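Local coordinates for ferric-siderophore receptor protein (Streptomyces coelicolor, PDB 6ENK) that binds the iron-loaded siderophore desferrioxamine B in a cleft between two lobes and probably delivers it for import as a solute-binding protein, at residues M265-S270 / A295-P300; F211-T216 / E248-E253; P71-D76 / L94-G99. One frame throughout, in Å; residues are numbered along the deposited sequence.

Interaction 1. Residues M265-S270 / A295-P300. With BJ5 (desferrioxamine B), chain E.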
loop_
_atom_site.group_PDB
_atom_site.type_symbol
_atom_site.label_atom_id
_atom_site.label_comp_id
_atom_site.label_asym_id
_atom_site.label_seq_id
_atom_site.Cartn_x
_atom_site.Cartn_y
_atom_site.Cartn_z
ATOM N N MET A 265 3.181 12.065 -2.661
ATOM C CA MET A 265 4.450 11.415 -3.005
ATOM C C MET A 265 4.569 10.060 -2.307
ATOM O O MET A 265 4.434 9.965 -1.090
ATOM C CB MET A 265 5.651 12.311 -2.637
ATOM C CG MET A 265 5.813 13.542 -3.540
ATOM S SD MET A 265 6.034 13.116 -5.283
ATOM C CE MET A 265 7.707 12.481 -5.259
ATOM N N ASP A 266 4.805 9.028 -3.114
ATOM C CA ASP A 266 5.167 7.692 -2.679
ATOM C C ASP A 266 6.114 7.723 -1.449
ATOM O O ASP A 266 7.168 8.365 -1.463
ATOM C CB ASP A 266 5.820 6.991 -3.865
ATOM C CG ASP A 266 6.020 5.506 -3.696
ATOM O OD1 ASP A 266 5.815 4.885 -2.627
ATOM O OD2 ASP A 266 6.388 4.924 -4.741
ATOM N N ASP A 267 5.706 6.993 -0.411
ATOM C CA ASP A 267 6.383 6.936 0.887
ATOM C C ASP A 267 7.269 5.706 1.102
ATOM O O ASP A 267 7.850 5.538 2.177
ATOM C CB ASP A 267 5.331 7.061 2.019
ATOM C CG ASP A 267 4.336 5.877 2.079
ATOM O OD1 ASP A 267 4.374 4.968 1.222
ATOM O OD2 ASP A 267 3.496 5.866 2.997
ATOM N N ARG A 268 7.375 4.839 0.093
ATOM C CA ARG A 268 8.014 3.541 0.281
ATOM C C ARG A 268 9.542 3.643 0.272
ATOM O O ARG A 268 10.124 4.553 -0.319
ATOM C CB ARG A 268 7.527 2.545 -0.784
ATOM C CG ARG A 268 6.037 2.193 -0.634
ATOM C CD ARG A 268 5.515 1.298 -1.732
ATOM N NE ARG A 268 5.709 1.947 -3.014
ATOM C CZ ARG A 268 5.913 1.350 -4.185
ATOM N NH1 ARG A 268 5.866 0.029 -4.318
ATOM N NH2 ARG A 268 6.117 2.117 -5.250
ATOM N N ALA A 269 10.161 2.666 0.912
ATOM C CA ALA A 269 11.609 2.593 1.100
ATOM C C ALA A 269 12.412 2.572 -0.196
ATOM O O ALA A 269 13.583 2.901 -0.187
ATOM C CB ALA A 269 11.957 1.362 1.928
ATOM N N SER A 270 11.800 2.153 -1.297
ATOM C CA SER A 270 12.492 2.151 -2.591
ATOM C C SER A 270 12.607 3.546 -3.250
ATOM O O SER A 270 13.219 3.673 -4.297
ATOM C CB SER A 270 11.789 1.176 -3.529
ATOM O OG SER A 270 10.382 1.376 -3.517
ATOM N N ALA A 295 2.335 12.781 1.852
ATOM C CA ALA A 295 2.603 11.395 1.541
ATOM C C ALA A 295 1.425 10.734 0.787
ATOM O O ALA A 295 0.260 11.029 1.036
ATOM C CB ALA A 295 2.923 10.637 2.822
ATOM N N ARG A 296 1.763 9.852 -0.155
ATOM C CA ARG A 296 0.870 8.815 -0.638
ATOM C C ARG A 296 1.441 7.493 -0.195
ATOM O O ARG A 296 2.664 7.302 -0.292
ATOM C CB ARG A 296 0.841 8.794 -2.155
ATOM C CG ARG A 296 -0.051 7.684 -2.701
ATOM C CD ARG A 296 0.059 7.538 -4.200
ATOM N NE ARG A 296 -0.636 6.310 -4.560
ATOM C CZ ARG A 296 -0.460 5.590 -5.666
ATOM N NH1 ARG A 296 0.435 5.929 -6.588
ATOM N NH2 ARG A 296 -1.156 4.463 -5.812
ATOM N N SER A 297 0.581 6.565 0.235
ATOM C CA SER A 297 1.013 5.176 0.451
ATOM C C SER A 297 0.493 4.304 -0.694
ATOM O O SER A 297 -0.649 3.848 -0.626
ATOM C CB SER A 297 0.473 4.645 1.771
ATOM O OG SER A 297 0.944 5.384 2.872
ATOM N N PRO A 298 1.305 4.086 -1.763
ATOM C CA PRO A 298 0.822 3.233 -2.873
ATOM C C PRO A 298 0.566 1.763 -2.525
ATOM O O PRO A 298 -0.101 1.066 -3.290
ATOM C CB PRO A 298 1.926 3.359 -3.948
ATOM C CG PRO A 298 2.744 4.521 -3.550
ATOM C CD PRO A 298 2.647 4.613 -2.057
ATOM N N GLU A 299 1.102 1.306 -1.392
ATOM C CA GLU A 299 0.786 -0.005 -0.808
ATOM C C GLU A 299 0.143 0.205 0.571
ATOM O O GLU A 299 0.808 0.059 1.614
ATOM C CB GLU A 299 2.051 -0.827 -0.651
ATOM C CG GLU A 299 2.728 -1.142 -1.957
ATOM C CD GLU A 299 3.900 -2.092 -1.782
ATOM O OE1 GLU A 299 3.740 -3.101 -1.084
ATOM O OE2 GLU A 299 4.979 -1.841 -2.362
ATOM N N PRO A 300 -1.154 0.569 0.590
ATOM C CA PRO A 300 -1.841 0.709 1.883
ATOM C C PRO A 300 -1.718 -0.552 2.680
ATOM O O PRO A 300 -1.715 -1.664 2.092
ATOM C CB PRO A 300 -3.307 0.920 1.485
ATOM C CG PRO A 300 -3.227 1.547 0.123
ATOM C CD PRO A 300 -2.071 0.840 -0.532
HETATM FE FE BJ5 E . 6.720 -0.339 -8.389
HETATM O O11 BJ5 E . 8.067 -0.617 -6.960
HETATM O O12 BJ5 E . 6.876 -2.288 -8.763
HETATM O O21 BJ5 E . 5.351 -0.131 -9.791
HETATM O O22 BJ5 E . 5.203 -0.752 -7.187
HETATM O O31 BJ5 E . 6.637 1.610 -8.008
HETATM O O32 BJ5 E . 8.224 0.136 -9.617
HETATM N N11 BJ5 E . 8.140 -1.925 -6.876
HETATM C C11 BJ5 E . 7.743 -2.792 -7.937
HETATM C C12 BJ5 E . 8.122 -4.228 -8.106
HETATM C C13 BJ5 E . 8.142 -4.662 -9.574
HETATM C C14 BJ5 E . 6.821 -5.235 -10.043
HETATM O O13 BJ5 E . 6.625 -6.449 -10.089
HETATM N N12 BJ5 E . 5.903 -4.365 -10.462
HETATM C C15 BJ5 E . 4.747 -4.742 -11.276
HETATM C C16 BJ5 E . 3.434 -4.577 -10.556
HETATM C C18 BJ5 E . 3.207 -2.044 -10.904
HETATM C C17 BJ5 E . 3.188 -3.207 -9.937
HETATM C C19 BJ5 E . 3.110 -0.690 -10.218
HETATM N N21 BJ5 E . 4.210 -0.472 -9.258
HETATM C C21 BJ5 E . 4.069 -0.626 -7.834
HETATM C C22 BJ5 E . 2.803 -0.822 -7.064
HETATM C C23 BJ5 E . 2.474 0.345 -6.135
HETATM C C24 BJ5 E . 2.220 1.631 -6.875
HETATM O O23 BJ5 E . 1.121 1.903 -7.329
HETATM N N22 BJ5 E . 3.253 2.462 -6.993
HETATM C C25 BJ5 E . 3.167 3.834 -7.481
HETATM C C26 BJ5 E . 4.508 4.354 -7.918
HETATM C C27 BJ5 E . 4.970 3.819 -9.263
HETATM C C28 BJ5 E . 6.380 4.211 -9.657
HETATM C C29 BJ5 E . 7.471 3.645 -8.752
HETATM N N31 BJ5 E . 7.511 2.177 -8.790
HETATM C C31 BJ5 E . 8.343 1.455 -9.683
HETATM C C32 BJ5 E . 9.277 2.078 -10.683
HETATM C C39 BJ5 E . 8.704 -2.452 -5.640
HETATM C C40 BJ5 E . 10.155 -2.080 -5.469
HETATM C C41 BJ5 E . 10.980 -2.155 -6.751
HETATM C C42 BJ5 E . 12.314 -2.883 -6.631
HETATM C C43 BJ5 E . 13.514 -1.964 -6.514
HETATM N N44 BJ5 E . 13.229 -0.721 -5.801
HETATM O O HOH W 1 2.919 2.558 0.732
#
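R268 kinks at chi3 (-59°) and meets E299 at about a right angle: NH1 of R268 donates in its own guanidinium plane to the anti lone pair of E299 OE2, 2.8 Å away. D266, its CG anti to the backbone N (chi1 -168°), takes the same guanidinium side-on, and the three residues form a salt-bridge network. R268 NE reaches the syn lone pair of D266 OD1 at 3.0 Å, and NH2 of R268 lies 2.9 Å from D266 OD2. OD1 also accepts the backbone N of R268 from above the carboxylate plane, which closes an Asx turn. Gripped along its edge, in plane, by two carboxylates, the arginine turns NH1 to O22 and NH2 to O31 of the ferric desferrioxamine B, at 3.0 Å and 2.9 Å; these are iron-ligating oxygens, whose partial negative charge the guanidinium probably stabilises. P298 crosses D266 at about a right angle, its CG 3.2 Å from D266 OD1, and sets its CB against the siderophore chain. Farther from the ligand, S297 OG donates to D267 OD2 over 2.6 Å, and a water bridges D267 OD1 and the backbone N of E299. Second-shell bonds steady the carboxylates: S205 OG to D266 OD2, W126 NE1 to E299 OE1. The backbone pairing is parallel, with R296 N bonded to M265 O. The contact lies where strands 262-266 and 293-296, the latter at the edge of its mixed sheet, run out into loops at the cleft. Helix 304-320 packs on S297, and helix 220-227 meets R296, which is salt-bridged to D221.

Interaction 2. Residues F211-T216 / E248-E253. With BJ5 (desferrioxamine B), chain E.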
loop_
_atom_site.group_PDB
_atom_site.type_symbol
_atom_site.label_atom_id
_atom_site.label_comp_id
_atom_site.label_asym_id
_atom_site.label_seq_id
_atom_site.Cartn_x
_atom_site.Cartn_y
_atom_site.Cartn_z
ATOM N N PHE A 211 11.008 10.574 -12.473
ATOM C CA PHE A 211 9.895 10.961 -11.650
ATOM C C PHE A 211 8.686 10.300 -12.277
ATOM O O PHE A 211 8.419 10.520 -13.466
ATOM C CB PHE A 211 9.710 12.463 -11.684
ATOM C CG PHE A 211 8.618 12.949 -10.794
ATOM C CD1 PHE A 211 8.859 13.190 -9.465
ATOM C CD2 PHE A 211 7.341 13.178 -11.298
ATOM C CE1 PHE A 211 7.858 13.645 -8.635
ATOM C CE2 PHE A 211 6.325 13.624 -10.471
ATOM C CZ PHE A 211 6.584 13.859 -9.141
ATOM N N TYR A 212 7.979 9.486 -11.504
ATOM C CA TYR A 212 6.847 8.734 -12.021
ATOM C C TYR A 212 5.527 9.366 -11.634
ATOM O O TYR A 212 5.315 9.662 -10.467
ATOM C CB TYR A 212 6.879 7.328 -11.469
ATOM C CG TYR A 212 8.185 6.618 -11.692
ATOM C CD1 TYR A 212 8.463 6.048 -12.912
ATOM C CD2 TYR A 212 9.134 6.489 -10.666
ATOM C CE1 TYR A 212 9.639 5.364 -13.130
ATOM C CE2 TYR A 212 10.316 5.803 -10.880
ATOM C CZ TYR A 212 10.553 5.230 -12.114
ATOM O OH TYR A 212 11.683 4.530 -12.380
ATOM N N VAL A 213 4.642 9.556 -12.603
ATOM C CA VAL A 213 3.284 10.041 -12.327
ATOM C C VAL A 213 2.277 8.922 -12.521
ATOM O O VAL A 213 2.131 8.385 -13.642
ATOM C CB VAL A 213 2.876 11.220 -13.233
ATOM C CG1 VAL A 213 1.519 11.785 -12.814
ATOM C CG2 VAL A 213 3.916 12.307 -13.156
ATOM N N SER A 214 1.569 8.588 -11.436
ATOM C CA SER A 214 0.571 7.551 -11.482
ATOM C C SER A 214 -0.752 8.136 -11.976
ATOM O O SER A 214 -1.123 9.259 -11.611
ATOM C CB SER A 214 0.397 6.895 -10.109
ATOM O OG SER A 214 1.537 6.126 -9.758
ATOM N N GLY A 215 -1.447 7.381 -12.824
ATOM C CA GLY A 215 -2.884 7.605 -13.020
ATOM C C GLY A 215 -3.637 6.901 -11.914
ATOM O O GLY A 215 -3.055 6.169 -11.123
ATOM N N THR A 216 -4.948 7.089 -11.872
ATOM C CA THR A 216 -5.746 6.523 -10.819
ATOM C C THR A 216 -6.061 5.068 -11.102
ATOM O O THR A 216 -6.029 4.242 -10.174
ATOM C CB THR A 216 -7.038 7.314 -10.583
ATOM O OG1 THR A 216 -7.806 7.380 -11.784
ATOM C CG2 THR A 216 -6.681 8.700 -10.091
ATOM N N GLU A 248 3.280 6.880 -15.801
ATOM C CA GLU A 248 4.109 7.540 -16.794
ATOM C C GLU A 248 5.479 7.849 -16.189
ATOM O O GLU A 248 5.553 8.340 -15.069
ATOM C CB GLU A 248 3.460 8.860 -17.200
ATOM C CG GLU A 248 4.251 9.598 -18.278
ATOM C CD GLU A 248 3.601 10.908 -18.682
ATOM O OE1 GLU A 248 2.684 11.353 -17.979
ATOM O OE2 GLU A 248 4.021 11.482 -19.707
ATOM N N SER A 249 6.549 7.589 -16.935
ATOM C CA SER A 249 7.899 7.921 -16.481
ATOM C C SER A 249 8.322 9.294 -17.058
ATOM O O SER A 249 8.354 9.457 -18.275
ATOM C CB SER A 249 8.851 6.814 -16.918
ATOM O OG SER A 249 8.513 5.592 -16.255
ATOM N N LEU A 250 8.649 10.267 -16.202
ATOM C CA LEU A 250 9.101 11.587 -16.662
ATOM C C LEU A 250 10.573 11.834 -16.317
ATOM O O LEU A 250 11.053 11.472 -15.244
ATOM C CB LEU A 250 8.272 12.735 -16.055
ATOM C CG LEU A 250 6.751 12.789 -16.261
ATOM C CD1 LEU A 250 6.157 13.999 -15.538
ATOM C CD2 LEU A 250 6.419 12.808 -17.738
ATOM N N SER A 251 11.287 12.469 -17.242
ATOM C CA SER A 251 12.582 13.031 -16.919
ATOM C C SER A 251 12.360 14.127 -15.880
ATOM O O SER A 251 11.331 14.824 -15.890
ATOM C CB SER A 251 13.239 13.627 -18.173
ATOM O OG SER A 251 13.497 12.615 -19.145
ATOM N N TRP A 252 13.324 14.293 -14.981
ATOM C CA TRP A 252 13.196 15.296 -13.935
ATOM C C TRP A 252 13.020 16.721 -14.476
ATOM O O TRP A 252 12.338 17.547 -13.869
ATOM C CB TRP A 252 14.396 15.238 -13.009
ATOM C CG TRP A 252 14.280 14.163 -11.979
ATOM C CD1 TRP A 252 14.899 12.945 -11.979
ATOM C CD2 TRP A 252 13.499 14.221 -10.793
ATOM N NE1 TRP A 252 14.542 12.229 -10.851
ATOM C CE2 TRP A 252 13.693 13.005 -10.099
ATOM C CE3 TRP A 252 12.657 15.194 -10.231
ATOM C CZ2 TRP A 252 13.078 12.737 -8.868
ATOM C CZ3 TRP A 252 12.027 14.914 -9.011
ATOM C CH2 TRP A 252 12.251 13.705 -8.347
ATOM N N GLU A 253 13.633 17.007 -15.622
ATOM C CA GLU A 253 13.458 18.311 -16.252
ATOM C C GLU A 253 12.017 18.574 -16.771
ATOM O O GLU A 253 11.721 19.696 -17.123
ATOM C CB GLU A 253 14.511 18.569 -17.351
ATOM C CG GLU A 253 14.589 17.544 -18.482
ATOM C CD GLU A 253 15.543 16.389 -18.195
ATOM O OE1 GLU A 253 15.652 15.971 -17.012
ATOM O OE2 GLU A 253 16.151 15.874 -19.162
HETATM FE FE BJ5 E . 6.720 -0.339 -8.389
HETATM O O11 BJ5 E . 8.067 -0.617 -6.960
HETATM O O12 BJ5 E . 6.876 -2.288 -8.763
HETATM O O21 BJ5 E . 5.351 -0.131 -9.791
HETATM O O22 BJ5 E . 5.203 -0.752 -7.187
HETATM O O31 BJ5 E . 6.637 1.610 -8.008
HETATM O O32 BJ5 E . 8.224 0.136 -9.617
HETATM N N11 BJ5 E . 8.140 -1.925 -6.876
HETATM C C11 BJ5 E . 7.743 -2.792 -7.937
HETATM C C12 BJ5 E . 8.122 -4.228 -8.106
HETATM C C13 BJ5 E . 8.142 -4.662 -9.574
HETATM C C14 BJ5 E . 6.821 -5.235 -10.043
HETATM O O13 BJ5 E . 6.625 -6.449 -10.089
HETATM N N12 BJ5 E . 5.903 -4.365 -10.462
HETATM C C15 BJ5 E . 4.747 -4.742 -11.276
HETATM C C16 BJ5 E . 3.434 -4.577 -10.556
HETATM C C18 BJ5 E . 3.207 -2.044 -10.904
HETATM C C17 BJ5 E . 3.188 -3.207 -9.937
HETATM C C19 BJ5 E . 3.110 -0.690 -10.218
HETATM N N21 BJ5 E . 4.210 -0.472 -9.258
HETATM C C21 BJ5 E . 4.069 -0.626 -7.834
HETATM C C22 BJ5 E . 2.803 -0.822 -7.064
HETATM C C23 BJ5 E . 2.474 0.345 -6.135
HETATM C C24 BJ5 E . 2.220 1.631 -6.875
HETATM O O23 BJ5 E . 1.121 1.903 -7.329
HETATM N N22 BJ5 E . 3.253 2.462 -6.993
HETATM C C25 BJ5 E . 3.167 3.834 -7.481
HETATM C C26 BJ5 E . 4.508 4.354 -7.918
HETATM C C27 BJ5 E . 4.970 3.819 -9.263
HETATM C C28 BJ5 E . 6.380 4.211 -9.657
HETATM C C29 BJ5 E . 7.471 3.645 -8.752
HETATM N N31 BJ5 E . 7.511 2.177 -8.790
HETATM C C31 BJ5 E . 8.343 1.455 -9.683
HETATM C C32 BJ5 E . 9.277 2.078 -10.683
HETATM C C39 BJ5 E . 8.704 -2.452 -5.640
HETATM C C40 BJ5 E . 10.155 -2.080 -5.469
HETATM C C41 BJ5 E . 10.980 -2.155 -6.751
HETATM C C42 BJ5 E . 12.314 -2.883 -6.631
HETATM C C43 BJ5 E . 13.514 -1.964 -6.514
HETATM N N44 BJ5 E . 13.229 -0.721 -5.801
#
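F211 and L250, then V213 and E248, form antiparallel hydrogen-bonded pairs around the non-hydrogen-bonded pair Y212 and S249, the two short strand axes coming within 4.7 Å of each other. F211, V213, E248 and L250 share one face. There V213 CG2 touches L250 CD1 at 3.7 Å, while F211 swings its ring toward W252 with CG anti to the backbone N (chi1 -177°). The CB of F211 sits over the centre of the six-membered ring of W252, 4.1 Å from its centroid, a CH-pi contact. Its phenyl edge then leans onto the same indole in an offset edge-to-face pair, CD1 of F211 lying 3.6 Å from CH2 of W252. Strand 247-250 is the outer strand of the five-stranded mixed sheet of this lobe, in the two-lobed fold of siderophore-binding proteins, and 211-214 is the next one in. On the other face, the one with Y212 and S249, the tyrosine ring has S249 OG in its plane at the edge, 3.3 Å from CE1. Desferrioxamine B lies over a face of that ring, with C28 3.6 Å from Y212 CG and C32 near CZ. With the ring cut back to an alanine here, the siderophore methylenes and the C32 methyl would probably lose the face they rest on, and S249 OG the ring edge beside it. E248 sends its carboxylate to K257 and Y258, and the indole NE1 of W252 donates to the backbone O of S207.

Interaction 3. Residues P71-D76 / L94-G99. With BJ5 (desferrioxamine B), chain E.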
loop_
_atom_site.group_PDB
_atom_site.type_symbol
_atom_site.label_atom_id
_atom_site.label_comp_id
_atom_site.label_asym_id
_atom_site.label_seq_id
_atom_site.Cartn_x
_atom_site.Cartn_y
_atom_site.Cartn_z
ATOM N N PRO A 71 10.005 -4.269 3.215
ATOM C CA PRO A 71 10.538 -3.120 3.969
ATOM C C PRO A 71 9.996 -3.188 5.391
ATOM O O PRO A 71 8.786 -3.061 5.576
ATOM C CB PRO A 71 9.984 -1.898 3.204
ATOM C CG PRO A 71 9.689 -2.426 1.843
ATOM C CD PRO A 71 9.243 -3.830 2.026
ATOM N N THR A 72 10.879 -3.425 6.375
ATOM C CA THR A 72 10.444 -3.679 7.745
ATOM C C THR A 72 11.049 -2.724 8.740
ATOM O O THR A 72 10.310 -2.145 9.561
ATOM C CB THR A 72 10.725 -5.139 8.168
ATOM O OG1 THR A 72 10.163 -6.028 7.192
ATOM C CG2 THR A 72 10.105 -5.421 9.539
ATOM N N THR A 73 12.366 -2.545 8.675
ATOM C CA THR A 73 13.025 -1.488 9.444
ATOM C C THR A 73 13.777 -0.515 8.555
ATOM O O THR A 73 14.173 -0.833 7.438
ATOM C CB THR A 73 14.036 -2.033 10.473
ATOM O OG1 THR A 73 15.097 -2.724 9.801
ATOM C CG2 THR A 73 13.365 -2.932 11.474
ATOM N N THR A 74 13.970 0.688 9.077
ATOM C CA THR A 74 14.724 1.725 8.366
ATOM C C THR A 74 16.175 1.631 8.813
ATOM O O THR A 74 16.495 0.884 9.718
ATOM C CB THR A 74 14.159 3.120 8.681
ATOM O OG1 THR A 74 14.353 3.409 10.067
ATOM C CG2 THR A 74 12.677 3.171 8.371
ATOM N N LYS A 75 17.055 2.437 8.228
ATOM C CA LYS A 75 18.487 2.279 8.501
ATOM C C LYS A 75 18.895 2.730 9.920
ATOM O O LYS A 75 19.997 2.434 10.350
ATOM C CB LYS A 75 19.343 2.958 7.430
ATOM C CG LYS A 75 19.030 2.564 5.996
ATOM C CD LYS A 75 19.115 1.077 5.715
ATOM C CE LYS A 75 18.961 0.815 4.218
ATOM N NZ LYS A 75 17.915 -0.209 3.936
ATOM N N ASP A 76 17.995 3.384 10.657
ATOM C CA ASP A 76 18.176 3.589 12.097
ATOM C C ASP A 76 17.457 2.543 12.976
ATOM O O ASP A 76 17.383 2.689 14.203
ATOM C CB ASP A 76 17.798 5.028 12.501
ATOM C CG ASP A 76 16.397 5.427 12.075
ATOM O OD1 ASP A 76 15.654 4.569 11.553
ATOM O OD2 ASP A 76 16.033 6.608 12.256
ATOM N N LEU A 94 12.726 -11.894 7.377
ATOM C CA LEU A 94 13.308 -12.767 6.331
ATOM C C LEU A 94 13.909 -12.034 5.153
ATOM O O LEU A 94 14.731 -12.600 4.408
ATOM C CB LEU A 94 12.250 -13.734 5.801
ATOM C CG LEU A 94 11.649 -14.618 6.888
ATOM C CD1 LEU A 94 10.444 -15.342 6.315
ATOM C CD2 LEU A 94 12.685 -15.594 7.459
ATOM N N GLY A 95 13.476 -10.794 4.969
ATOM C CA GLY A 95 14.003 -9.902 3.956
ATOM C C GLY A 95 13.534 -8.511 4.347
ATOM O O GLY A 95 12.430 -8.376 4.877
ATOM N N ASN A 96 14.368 -7.498 4.110
ATOM C CA ASN A 96 14.124 -6.152 4.677
ATOM C C ASN A 96 13.992 -5.115 3.560
ATOM O O ASN A 96 14.288 -3.933 3.727
ATOM C CB ASN A 96 15.227 -5.783 5.689
ATOM C CG ASN A 96 14.733 -4.861 6.790
ATOM O OD1 ASN A 96 13.635 -4.291 6.695
ATOM N ND2 ASN A 96 15.537 -4.720 7.866
ATOM N N GLU A 97 13.481 -5.583 2.429
ATOM C CA GLU A 97 13.207 -4.770 1.257
ATOM C C GLU A 97 12.252 -5.601 0.402
ATOM O O GLU A 97 12.026 -6.794 0.702
ATOM C CB GLU A 97 14.475 -4.415 0.456
ATOM C CG GLU A 97 15.265 -5.593 -0.135
ATOM C CD GLU A 97 16.448 -5.113 -0.968
ATOM O OE1 GLU A 97 17.227 -4.290 -0.486
ATOM O OE2 GLU A 97 16.601 -5.539 -2.124
ATOM N N TRP A 98 11.689 -4.980 -0.634
ATOM C CA TRP A 98 10.857 -5.719 -1.574
ATOM C C TRP A 98 11.729 -6.773 -2.298
ATOM O O TRP A 98 12.905 -6.545 -2.568
ATOM C CB TRP A 98 10.211 -4.777 -2.586
ATOM C CG TRP A 98 9.372 -5.490 -3.607
ATOM C CD1 TRP A 98 8.030 -5.747 -3.550
ATOM C CD2 TRP A 98 9.832 -6.034 -4.838
ATOM N NE1 TRP A 98 7.634 -6.437 -4.672
ATOM C CE2 TRP A 98 8.718 -6.624 -5.479
ATOM C CE3 TRP A 98 11.091 -6.117 -5.448
ATOM C CZ2 TRP A 98 8.821 -7.264 -6.712
ATOM C CZ3 TRP A 98 11.190 -6.746 -6.672
ATOM C CH2 TRP A 98 10.059 -7.318 -7.288
ATOM N N GLY A 99 11.139 -7.916 -2.600
ATOM C CA GLY A 99 11.752 -8.902 -3.467
ATOM C C GLY A 99 12.889 -9.698 -2.839
ATOM O O GLY A 99 13.746 -10.225 -3.568
HETATM FE FE BJ5 E . 6.720 -0.339 -8.389
HETATM O O11 BJ5 E . 8.067 -0.617 -6.960
HETATM O O12 BJ5 E . 6.876 -2.288 -8.763
HETATM O O21 BJ5 E . 5.351 -0.131 -9.791
HETATM O O22 BJ5 E . 5.203 -0.752 -7.187
HETATM O O31 BJ5 E . 6.637 1.610 -8.008
HETATM O O32 BJ5 E . 8.224 0.136 -9.617
HETATM N N11 BJ5 E . 8.140 -1.925 -6.876
HETATM C C11 BJ5 E . 7.743 -2.792 -7.937
HETATM C C12 BJ5 E . 8.122 -4.228 -8.106
HETATM C C13 BJ5 E . 8.142 -4.662 -9.574
HETATM C C14 BJ5 E . 6.821 -5.235 -10.043
HETATM O O13 BJ5 E . 6.625 -6.449 -10.089
HETATM N N12 BJ5 E . 5.903 -4.365 -10.462
HETATM C C15 BJ5 E . 4.747 -4.742 -11.276
HETATM C C16 BJ5 E . 3.434 -4.577 -10.556
HETATM C C18 BJ5 E . 3.207 -2.044 -10.904
HETATM C C17 BJ5 E . 3.188 -3.207 -9.937
HETATM C C19 BJ5 E . 3.110 -0.690 -10.218
HETATM N N21 BJ5 E . 4.210 -0.472 -9.258
HETATM C C21 BJ5 E . 4.069 -0.626 -7.834
HETATM C C22 BJ5 E . 2.803 -0.822 -7.064
HETATM C C23 BJ5 E . 2.474 0.345 -6.135
HETATM C C24 BJ5 E . 2.220 1.631 -6.875
HETATM O O23 BJ5 E . 1.121 1.903 -7.329
HETATM N N22 BJ5 E . 3.253 2.462 -6.993
HETATM C C25 BJ5 E . 3.167 3.834 -7.481
HETATM C C26 BJ5 E . 4.508 4.354 -7.918
HETATM C C27 BJ5 E . 4.970 3.819 -9.263
HETATM C C28 BJ5 E . 6.380 4.211 -9.657
HETATM C C29 BJ5 E . 7.471 3.645 -8.752
HETATM N N31 BJ5 E . 7.511 2.177 -8.790
HETATM C C31 BJ5 E . 8.343 1.455 -9.683
HETATM C C32 BJ5 E . 9.277 2.078 -10.683
HETATM C C39 BJ5 E . 8.704 -2.452 -5.640
HETATM C C40 BJ5 E . 10.155 -2.080 -5.469
HETATM C C41 BJ5 E . 10.980 -2.155 -6.751
HETATM C C42 BJ5 E . 12.314 -2.883 -6.631
HETATM C C43 BJ5 E . 13.514 -1.964 -6.514
HETATM N N44 BJ5 E . 13.229 -0.721 -5.801
HETATM O O HOH W 2 15.608 -2.080 5.509
#
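N96 OD1 is gripped by two backbone amides in succession. T72 N approaches it nearly along the C=O axis at 2.9 Å, whereas T73 N comes in the carbonyl plane on a lone pair, also at 2.9 Å and with a straighter N-H at 167°. The other end of the same amide is tied as well: ND2 of N96 donates to T73 OG1 over 2.8 Å, close to the amide plane. That hydroxyl is in place because T73 OG1 stands between the backbone N and the carbonyl carbon (chi1 63°). Water 2 lies within hydrogen-bonding distance of T73 O and N96 O, at 2.7 Å and 2.9 Å, though it has more acceptors near it than protons to give. Alongside, P71 rests its CD against the backbone of E97 and W98, CD lying 3.8 Å from W98 N. W98 then leaves the contact and offers one indole face to desferrioxamine B, with C12 3.4 Å from CZ2; W126 meets the same indole. T72 OG1 turns instead to G70 O and T52 OG1. The asparagine thus joins the loop after strand 67-69 to the loop leading from strand 92-95 to the ligand-facing W98. With three bonds on one primary amide, its flip is fixed: a rotated amide would set NH2 against two N-H donors.

Along the chain interaction 3 closes first, then interaction 2, then interaction 1. Interactions 1 and 2 belong to one mixed five-stranded sheet, at its two edges: 293-296 at one, 247-250 at the other, with centres about 15 Å apart. They meet directly, M265 CE lying 3.6 Å from F211 CE1. Interaction 3 lies at the ends of strands 67-69 and 92-95 of the separate parallel sheet, about 14 Å between centres from interaction 1, which it touches through A269 and P71, and about 25 Å from interaction 2, without contact. All three reach desferrioxamine B, so strand ends and loops from both sheets supply walls of one siderophore site, charged at interaction 1 and aromatic at interactions 2 and 3.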